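Local coordinates for oligopeptide-binding protein AppA (Bacillus subtilis, PDB 1XOC), which captures oligopeptides outside the cell membrane as the binding component of an ABC-type permease that can replace the Opp system in sporulation and genetic competence, at residues I395-W398 against S399-V402; K113-K116 against G117-S121; A335-M338 against L339-G343; D426-D429 against I430-S434. All coordinates share one frame; numbering follows the deposited sequence. Where two conformers were deposited one is given.

Contact 1 (I395-W398 against S399-V402); sequences IVEW and SALV
The indole of W398 carries V402 CG2 over one face: the methyl sits 3.8 Å from the centroid of the six-membered ring, 19° off the ring normal, a CH-pi contact between residues one helical turn apart. This is the N-terminal turn of helix 398-405, entered directly from strand 390-396, and E397 is its N-cap residue. The W398 ring also packs on the backbone of the bound peptide, and V402 on one of its polar side chains, so the turn lines the binding site; D42 holds the indole NE1. With CG anti to the backbone N (chi1 -177°) and a bend at chi2 of -87°, the E397 side chain folds back over the first turn and each carboxylate oxygen meets an amide. OE1 of E397 accepts from S399 N at 2.9 Å and its OE2 from A400 N at 3.0 Å, both donors lying well out of the carboxylate plane. The helix N-terminus and its three donors would probably stabilise the negative charge. On the other flank V396 CG2 reaches to 3.6 Å from L401 CB, the two side chains crossing at about a right angle, and L401 continues onto M417 of strand 414-420. Backbone bonds run from L401 N to E397 O and from V402 N to W398 O. The cap is finished by S399 OG, which donates to the syn lone pair of E397 OE2 at 2.6 Å.

Contact 2 (K113-K116 against G117-S121); sequences KDYK and GERGS. With ZN (zinc ion), chain L.
The hydroxyl oxygen of Y115 is gripped by two groups: R119 N donates to Y115 OH at 3.1 Å, with an N-H...O angle of 143°, and the same OH is hydrogen-bonded to L38 O. The tyrosine pins an irregular loop between helix 100-108 and strand 126-133, one that carries both a zinc site and a peptide-binding arginine. With CG anti to the backbone N (chi1 173°), the phenol swings forward under the chain. The backbone of G117, with no side chain to hold it off, lies close across the ring face, its N above the ring centre and G117 CA 3.4 Å from Y115 CZ. R119 CB touches the same hydroxyl, while the guanidinium continues away to a backbone group of the bound peptide through NH1; its NE is held by S40 O. A water donates to both Y115 O and G117 O, bridging the bend on the backbone side. E118 turns away from the ring and binds the zinc ion through OE1 at 2.2 Å, with four waters as the other ligands. One of these waters lies 3.0 Å from K116 O, and another donates to E118 OE2 at 2.6 Å.

Contact 3 (A335-M338 against L339-G343); sequences AKQM and LAEAG
From A335 to A342 the backbone makes four successive i to i+4 bonds, L339 N to A335 O through A342 N to M338 O, the straightest being E341 N to Q337 O at 2.8 Å with an N-H...O angle of 172°. On the outer side of this helix the polar ends of Q337 and E341 meet one turn apart. The glutamine has CG anti to its N and then bends at chi2 (59°), which tips the amide toward E341, one turn on. Its NE2 donates to E341 OE2 at 2.9 Å. OE2 lies close to the glutamine's amide plane, but the N-H comes to it from above the carboxylate plane, the two flat groups being nearly perpendicular. K282, whose NZ is hydrogen-bonded to M338 O, also makes a long, weak ion pair with E341 OE1. The buried side is largely apolar: M338 packs on Q285 and A286 of helix 281-289, and L339 on A286, I387 and L353, while L339 CG also rests 3.3 Å from A335 O. Beyond A342 the chain leaves the helix at G343, whose positive phi (99°) is easily reached by glycine, and G343 N bonds back to A340 O at 2.9 Å. These features are those of an amphipathic surface helix, 332-341, closed at its C-terminal end by a Schellman motif.

Contact 4 (D426-D429 against I430-S434); sequences DQYD and IFHSS
Y428 and H432 both set CG anti to the backbone N (chi1 178° and -167°), and these torsions swing the phenol and the imidazole against each other, four residues apart, at the end of the helical turn. The rings overlap obliquely, their centroids 4.5 Å apart and their planes at 31°, and H432 CB stands over the rim of the phenol face, 3.9 Å from its centroid, as a CH-pi partner. At the far end the phenol oxygen is hydrogen-bonded to E124, and S434 OG lies 3.2 Å from Y428 OH. Along another flank Q427 and F431 run side by side: Q427 NE2 lies in the plane of the phenyl ring at its edge, 3.4 Å from F431 CE2. Q427 O accepts two amides, F431 N at 2.9 Å and I430 N at 3.2 Å. Before the turn, D426 OD2 accepts Y428 N at 2.9 Å; K458 serves both residues, with a salt bridge to D426 OD1 and a cation-pi contact to the Y428 ring. I430 packs on a polar side chain of the bound peptide. This is a single buried helical turn, 428-431, capped by an aspartate at its N-terminal end and reaching the peptide site through I430.

Four local contacts, each closing a turn of only a few residues, follow one another in series along the chain; none nests within or crosses another. Contact 2 comes first, in the loop between helix 100-108 and strand 126-133. Contact 3 ends helix 332-341, far out on the fold, its centre about 41 Å from that of contact 2. Contact 1 then joins strand 390-396 to helix 398-405, and contact 4 forms the short helix 428-431 after strand 414-420. Contacts 2 and 4 touch directly, through S121 OG and D429 OD1, a probable hydrogen bond. Together with contact 1 they reach the bound peptide, whereas contact 3 packs against helix 281-289.

Contact 1 (I395-W398 against S399-V402)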
loop_
_atom_site.group_PDB
_atom_site.type_symbol
_atom_site.label_atom_id
_atom_site.label_comp_id
_atom_site.label_asym_id
_atom_site.label_seq_id
_atom_site.Cartn_x
_atom_site.Cartn_y
_atom_site.Cartn_z
ATOM N N ILE A 395 -12.062 15.588 5.436
ATOM C CA ILE A 395 -12.030 14.578 4.384
ATOM C C ILE A 395 -11.270 15.207 3.222
ATOM O O ILE A 395 -11.564 16.351 2.843
ATOM C CB ILE A 395 -13.485 14.205 3.971
ATOM C CG1 ILE A 395 -14.215 13.512 5.138
ATOM C CG2 ILE A 395 -13.472 13.298 2.761
ATOM C CD1 ILE A 395 -15.718 13.426 4.964
ATOM N N VAL A 396 -10.290 14.505 2.674
ATOM C CA VAL A 396 -9.491 15.050 1.600
ATOM C C VAL A 396 -9.349 14.055 0.457
ATOM O O VAL A 396 -9.332 12.836 0.646
ATOM C CB VAL A 396 -8.133 15.748 2.103
ATOM C CG1 VAL A 396 -7.920 15.763 3.663
ATOM C CG2 VAL A 396 -6.938 15.458 1.277
ATOM N N GLU A 397 -9.303 14.601 -0.746
ATOM C CA GLU A 397 -9.251 13.797 -1.951
ATOM C C GLU A 397 -7.974 12.977 -1.928
ATOM O O GLU A 397 -6.939 13.453 -1.480
ATOM C CB GLU A 397 -9.256 14.736 -3.170
ATOM C CG GLU A 397 -9.265 14.014 -4.512
ATOM C CD GLU A 397 -7.873 13.654 -5.032
ATOM O OE1 GLU A 397 -7.724 12.563 -5.651
ATOM O OE2 GLU A 397 -6.942 14.471 -4.830
ATOM N N TRP A 398 -8.067 11.740 -2.399
ATOM C CA TRP A 398 -6.993 10.741 -2.251
ATOM C C TRP A 398 -5.623 11.209 -2.708
ATOM O O TRP A 398 -4.689 11.177 -1.930
ATOM C CB TRP A 398 -7.362 9.497 -3.039
ATOM C CG TRP A 398 -6.333 8.409 -2.996
ATOM C CD1 TRP A 398 -5.624 7.918 -4.049
ATOM C CD2 TRP A 398 -5.870 7.723 -1.832
ATOM N NE1 TRP A 398 -4.759 6.916 -3.610
ATOM C CE2 TRP A 398 -4.892 6.785 -2.251
ATOM C CE3 TRP A 398 -6.203 7.776 -0.483
ATOM C CZ2 TRP A 398 -4.244 5.944 -1.353
ATOM C CZ3 TRP A 398 -5.571 6.919 0.400
ATOM C CH2 TRP A 398 -4.600 6.029 -0.033
ATOM N N SER A 399 -5.501 11.670 -3.953
ATOM C CA SER A 399 -4.192 12.067 -4.478
ATOM C C SER A 399 -3.594 13.188 -3.640
ATOM O O SER A 399 -2.399 13.217 -3.370
ATOM C CB SER A 399 -4.249 12.423 -5.966
ATOM O OG SER A 399 -4.855 13.696 -6.166
ATOM N N ALA A 400 -4.428 14.146 -3.232
ATOM C CA ALA A 400 -3.957 15.216 -2.394
ATOM C C ALA A 400 -3.521 14.764 -1.021
ATOM O O ALA A 400 -2.543 15.268 -0.504
ATOM C CB ALA A 400 -5.033 16.257 -2.266
ATOM N N LEU A 401 -4.275 13.859 -0.401
ATOM C CA LEU A 401 -3.929 13.356 0.909
ATOM C C LEU A 401 -2.595 12.566 0.868
ATOM O O LEU A 401 -1.775 12.725 1.747
ATOM C CB LEU A 401 -5.026 12.419 1.415
ATOM C CG LEU A 401 -4.877 11.986 2.847
ATOM C CD1 LEU A 401 -4.702 13.151 3.764
ATOM C CD2 LEU A 401 -6.077 11.126 3.289
ATOM N N VAL A 402 -2.377 11.784 -0.191
ATOM C CA VAL A 402 -1.119 11.104 -0.389
ATOM C C VAL A 402 0.013 12.106 -0.465
ATOM O O VAL A 402 1.075 11.872 0.099
ATOM C CB VAL A 402 -1.165 10.235 -1.676
ATOM C CG1 VAL A 402 0.223 9.686 -2.044
ATOM C CG2 VAL A 402 -2.154 9.085 -1.523
#

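Contact 2 (K113-K116 against G117-S121)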
loop_
_atom_site.group_PDB
_atom_site.type_symbol
_atom_site.label_atom_id
_atom_site.label_comp_id
_atom_site.label_asym_id
_atom_site.label_seq_id
_atom_site.Cartn_x
_atom_site.Cartn_y
_atom_site.Cartn_z
ATOM N N LYS A 113 22.586 10.012 -6.801
ATOM C CA LYS A 113 22.491 11.084 -5.814
ATOM C C LYS A 113 21.341 12.051 -6.120
ATOM O O LYS A 113 20.924 12.826 -5.239
ATOM C CB LYS A 113 23.809 11.874 -5.763
ATOM C CG LYS A 113 24.030 12.765 -7.018
ATOM C CD LYS A 113 25.480 13.175 -7.216
ATOM C CE LYS A 113 25.672 13.868 -8.591
ATOM N NZ LYS A 113 24.734 15.027 -8.815
ATOM N N ASP A 114 20.854 12.050 -7.364
ATOM C CA ASP A 114 19.786 12.962 -7.785
ATOM C C ASP A 114 18.396 12.360 -7.687
ATOM O O ASP A 114 17.427 13.027 -7.989
ATOM C CB ASP A 114 20.039 13.484 -9.216
ATOM C CG ASP A 114 21.270 14.381 -9.307
ATOM O OD1 ASP A 114 21.559 15.066 -8.309
ATOM O OD2 ASP A 114 21.946 14.384 -10.360
ATOM N N TYR A 115 18.286 11.117 -7.227
ATOM C CA TYR A 115 16.984 10.491 -7.030
ATOM C C TYR A 115 16.207 11.149 -5.891
ATOM O O TYR A 115 16.700 11.195 -4.749
ATOM C CB TYR A 115 17.165 9.024 -6.718
ATOM C CG TYR A 115 15.869 8.322 -6.321
ATOM C CD1 TYR A 115 14.839 8.098 -7.241
ATOM C CD2 TYR A 115 15.710 7.818 -5.029
ATOM C CE1 TYR A 115 13.681 7.454 -6.885
ATOM C CE2 TYR A 115 14.542 7.162 -4.653
ATOM C CZ TYR A 115 13.528 6.976 -5.571
ATOM O OH TYR A 115 12.372 6.320 -5.185
ATOM N N LYS A 116 15.012 11.653 -6.204
ATOM C CA LYS A 116 14.176 12.381 -5.246
ATOM C C LYS A 116 12.881 11.665 -4.823
ATOM O O LYS A 116 11.991 12.283 -4.254
ATOM C CB LYS A 116 13.866 13.788 -5.799
ATOM C CG LYS A 116 15.115 14.607 -5.934
ATOM C CD LYS A 116 14.916 15.995 -6.558
ATOM C CE LYS A 116 16.252 16.733 -6.628
ATOM N NZ LYS A 116 17.375 15.847 -7.117
ATOM N N GLY A 117 12.803 10.364 -5.020
ATOM C CA GLY A 117 11.610 9.591 -4.698
ATOM C C GLY A 117 11.585 9.125 -3.258
ATOM O O GLY A 117 12.548 9.322 -2.515
ATOM N N GLU A 118 10.454 8.524 -2.874
ATOM C CA GLU A 118 10.244 7.972 -1.530
ATOM C C GLU A 118 10.516 6.475 -1.420
ATOM O O GLU A 118 10.262 5.910 -0.363
ATOM C CB GLU A 118 8.806 8.245 -1.050
ATOM C CG GLU A 118 8.588 9.653 -0.468
ATOM C CD GLU A 118 8.510 10.765 -1.522
ATOM O OE1 GLU A 118 7.664 10.661 -2.422
ATOM O OE2 GLU A 118 9.284 11.743 -1.414
ATOM N N ARG A 119 11.018 5.844 -2.493
ATOM C CA ARG A 119 11.210 4.391 -2.528
ATOM C C ARG A 119 12.652 3.965 -2.322
ATOM O O ARG A 119 13.021 2.823 -2.658
ATOM C CB ARG A 119 10.654 3.814 -3.842
ATOM C CG ARG A 119 9.148 3.949 -3.990
ATOM C CD ARG A 119 8.421 3.276 -2.878
ATOM N NE ARG A 119 7.033 3.038 -3.199
ATOM C CZ ARG A 119 6.229 2.328 -2.417
ATOM N NH1 ARG A 119 6.706 1.743 -1.327
ATOM N NH2 ARG A 119 4.974 2.172 -2.755
ATOM N N GLY A 120 13.464 4.825 -1.717
ATOM C CA GLY A 120 14.881 4.501 -1.511
ATOM C C GLY A 120 15.143 3.211 -0.746
ATOM O O GLY A 120 16.107 2.523 -1.055
ATOM N N SER A 121 14.287 2.908 0.231
ATOM C CA SER A 121 14.391 1.719 1.105
ATOM C C SER A 121 14.477 0.419 0.312
ATOM O O SER A 121 15.194 -0.511 0.679
ATOM C CB SER A 121 13.162 1.628 2.023
ATOM O OG SER A 121 13.514 0.942 3.226
HETATM ZN ZN ZN L . 7.318 12.517 -3.501
HETATM O O HOH W 1 15.442 10.513 -2.455
HETATM O O HOH W 2 9.011 12.539 -4.786
HETATM O O HOH W 3 8.293 13.829 -2.589
HETATM O O HOH W 4 6.259 12.090 -5.150
HETATM O O HOH W 5 4.996 12.408 -2.847
#

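Contact 3 (A335-M338 against L339-G343)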
loop_
_atom_site.group_PDB
_atom_site.type_symbol
_atom_site.label_atom_id
_atom_site.label_comp_id
_atom_site.label_asym_id
_atom_site.label_seq_id
_atom_site.Cartn_x
_atom_site.Cartn_y
_atom_site.Cartn_z
ATOM N N ALA A 335 -7.919 5.806 30.505
ATOM C CA ALA A 335 -7.388 6.815 29.586
ATOM C C ALA A 335 -7.320 8.203 30.224
ATOM O O ALA A 335 -6.352 8.931 30.035
ATOM C CB ALA A 335 -8.218 6.875 28.332
ATOM N N LYS A 336 -8.374 8.561 30.953
ATOM C CA LYS A 336 -8.440 9.828 31.693
ATOM C C LYS A 336 -7.285 9.947 32.679
ATOM O O LYS A 336 -6.629 10.993 32.766
ATOM C CB LYS A 336 -9.772 9.949 32.444
ATOM C CG LYS A 336 -10.964 10.221 31.551
ATOM C CD LYS A 336 -12.258 10.293 32.341
ATOM C CE LYS A 336 -13.447 10.588 31.437
ATOM N NZ LYS A 336 -14.753 10.615 32.139
ATOM N N GLN A 337 -7.044 8.861 33.408
ATOM C CA GLN A 337 -5.997 8.810 34.430
ATOM C C GLN A 337 -4.621 8.907 33.794
ATOM O O GLN A 337 -3.767 9.651 34.249
ATOM C CB GLN A 337 -6.131 7.515 35.240
ATOM C CG GLN A 337 -5.075 7.276 36.320
ATOM C CD GLN A 337 -5.005 8.362 37.376
ATOM O OE1 GLN A 337 -5.997 9.040 37.657
ATOM N NE2 GLN A 337 -3.827 8.514 37.997
ATOM N N MET A 338 -4.418 8.158 32.713
ATOM C CA MET A 338 -3.155 8.195 31.978
ATOM C C MET A 338 -2.842 9.597 31.461
ATOM O O MET A 338 -1.699 10.039 31.526
ATOM C CB MET A 338 -3.185 7.207 30.807
ATOM C CG MET A 338 -3.160 5.753 31.231
ATOM S SD MET A 338 -3.550 4.681 29.838
ATOM C CE MET A 338 -1.987 4.682 28.995
ATOM N N LEU A 339 -3.856 10.299 30.953
ATOM C CA LEU A 339 -3.666 11.658 30.452
ATOM C C LEU A 339 -3.339 12.635 31.585
ATOM O O LEU A 339 -2.510 13.529 31.413
ATOM C CB LEU A 339 -4.894 12.130 29.679
ATOM C CG LEU A 339 -5.032 11.449 28.319
ATOM C CD1 LEU A 339 -6.409 11.668 27.765
ATOM C CD2 LEU A 339 -3.974 11.961 27.359
ATOM N N ALA A 340 -3.996 12.452 32.729
ATOM C CA ALA A 340 -3.717 13.249 33.929
ATOM C C ALA A 340 -2.283 13.022 34.384
ATOM O O ALA A 340 -1.551 13.978 34.646
ATOM C CB ALA A 340 -4.700 12.897 35.033
ATOM N N GLU A 341 -1.880 11.755 34.464
ATOM C CA GLU A 341 -0.488 11.393 34.785
ATOM C C GLU A 341 0.509 12.029 33.805
ATOM O O GLU A 341 1.611 12.407 34.203
ATOM C CB GLU A 341 -0.309 9.864 34.800
ATOM C CG GLU A 341 -0.854 9.177 36.056
ATOM C CD GLU A 341 -1.067 7.657 35.905
ATOM O OE1 GLU A 341 -0.704 7.072 34.851
ATOM O OE2 GLU A 341 -1.611 7.053 36.867
ATOM N N ALA A 342 0.115 12.156 32.538
ATOM C CA ALA A 342 0.946 12.788 31.506
ATOM C C ALA A 342 0.884 14.320 31.507
ATOM O O ALA A 342 1.460 14.957 30.626
ATOM C CB ALA A 342 0.588 12.250 30.129
ATOM N N GLY A 343 0.186 14.913 32.475
ATOM C CA GLY A 343 0.150 16.368 32.634
ATOM C C GLY A 343 -1.060 17.084 32.058
ATOM O O GLY A 343 -1.149 18.308 32.143
#

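Contact 4 (D426-D429 against I430-S434)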
loop_
_atom_site.group_PDB
_atom_site.type_symbol
_atom_site.label_atom_id
_atom_site.label_comp_id
_atom_site.label_asym_id
_atom_site.label_seq_id
_atom_site.Cartn_x
_atom_site.Cartn_y
_atom_site.Cartn_z
ATOM N N ASP A 426 8.662 -7.058 6.566
ATOM C CA ASP A 426 9.793 -6.292 7.130
ATOM C C ASP A 426 9.273 -4.858 7.413
ATOM O O ASP A 426 8.885 -4.102 6.480
ATOM C CB ASP A 426 11.038 -6.311 6.197
ATOM C CG ASP A 426 12.260 -5.535 6.781
ATOM O OD1 ASP A 426 13.402 -5.596 6.207
ATOM O OD2 ASP A 426 12.098 -4.885 7.838
ATOM N N GLN A 427 9.261 -4.516 8.707
ATOM C CA GLN A 427 8.713 -3.271 9.246
ATOM C C GLN A 427 9.662 -2.085 9.111
ATOM O O GLN A 427 9.291 -0.963 9.432
ATOM C CB GLN A 427 8.430 -3.448 10.742
ATOM C CG GLN A 427 7.475 -4.569 11.095
ATOM C CD GLN A 427 6.213 -4.481 10.348
ATOM O OE1 GLN A 427 5.774 -5.462 9.721
ATOM N NE2 GLN A 427 5.609 -3.295 10.360
ATOM N N TYR A 428 10.889 -2.345 8.685
ATOM C CA TYR A 428 11.914 -1.315 8.538
ATOM C C TYR A 428 11.403 -0.139 7.679
ATOM O O TYR A 428 11.624 1.017 8.016
ATOM C CB TYR A 428 13.157 -1.942 7.917
ATOM C CG TYR A 428 14.304 -1.011 7.653
ATOM C CD1 TYR A 428 15.375 -0.906 8.529
ATOM C CD2 TYR A 428 14.347 -0.269 6.475
ATOM C CE1 TYR A 428 16.442 -0.066 8.244
ATOM C CE2 TYR A 428 15.404 0.565 6.192
ATOM C CZ TYR A 428 16.436 0.673 7.081
ATOM O OH TYR A 428 17.498 1.505 6.777
ATOM N N ASP A 429 10.731 -0.439 6.565
ATOM C CA ASP A 429 10.340 0.590 5.605
ATOM C C ASP A 429 9.418 1.623 6.231
ATOM O O ASP A 429 9.421 2.783 5.827
ATOM C CB ASP A 429 9.655 -0.034 4.358
ATOM C CG ASP A 429 10.627 -0.763 3.435
ATOM O OD1 ASP A 429 11.854 -0.687 3.665
ATOM O OD2 ASP A 429 10.166 -1.412 2.433
ATOM N N ILE A 430 8.621 1.194 7.200
ATOM C CA ILE A 430 7.579 2.022 7.793
ATOM C C ILE A 430 7.965 2.604 9.160
ATOM O O ILE A 430 7.562 3.713 9.477
ATOM C CB ILE A 430 6.255 1.199 7.903
ATOM C CG1 ILE A 430 5.728 0.875 6.482
ATOM C CG2 ILE A 430 5.216 1.941 8.704
ATOM C CD1 ILE A 430 4.531 -0.103 6.481
ATOM N N PHE A 431 8.735 1.876 9.951
ATOM C CA PHE A 431 9.011 2.265 11.353
ATOM C C PHE A 431 10.457 2.583 11.721
ATOM O O PHE A 431 10.719 3.133 12.807
ATOM C CB PHE A 431 8.462 1.211 12.314
ATOM C CG PHE A 431 6.953 1.043 12.258
ATOM C CD1 PHE A 431 6.103 2.055 12.672
ATOM C CD2 PHE A 431 6.391 -0.128 11.782
ATOM C CE1 PHE A 431 4.716 1.883 12.615
ATOM C CE2 PHE A 431 5.000 -0.279 11.712
ATOM C CZ PHE A 431 4.182 0.734 12.160
ATOM N N HIS A 432 11.427 2.236 10.881
ATOM C CA HIS A 432 12.810 2.626 11.186
ATOM C C HIS A 432 12.961 4.162 11.046
ATOM O O HIS A 432 12.453 4.760 10.115
ATOM C CB HIS A 432 13.792 1.872 10.300
ATOM C CG HIS A 432 15.203 1.987 10.763
ATOM N ND1 HIS A 432 15.852 0.992 11.467
ATOM C CD2 HIS A 432 16.104 2.979 10.611
ATOM C CE1 HIS A 432 17.083 1.379 11.731
ATOM N NE2 HIS A 432 17.262 2.587 11.236
ATOM N N SER A 433 13.625 4.805 11.997
ATOM C CA SER A 433 13.721 6.273 11.995
ATOM C C SER A 433 14.469 6.863 10.803
ATOM O O SER A 433 14.317 8.045 10.482
ATOM C CB SER A 433 14.362 6.764 13.293
ATOM O OG SER A 433 15.695 6.361 13.404
ATOM N N SER A 434 15.311 6.061 10.169
ATOM C CA SER A 434 16.002 6.458 8.937
ATOM C C SER A 434 15.029 6.731 7.786
ATOM O O SER A 434 15.431 7.359 6.791
ATOM C CB SER A 434 17.016 5.388 8.500
ATOM O OG SER A 434 16.388 4.224 7.987
#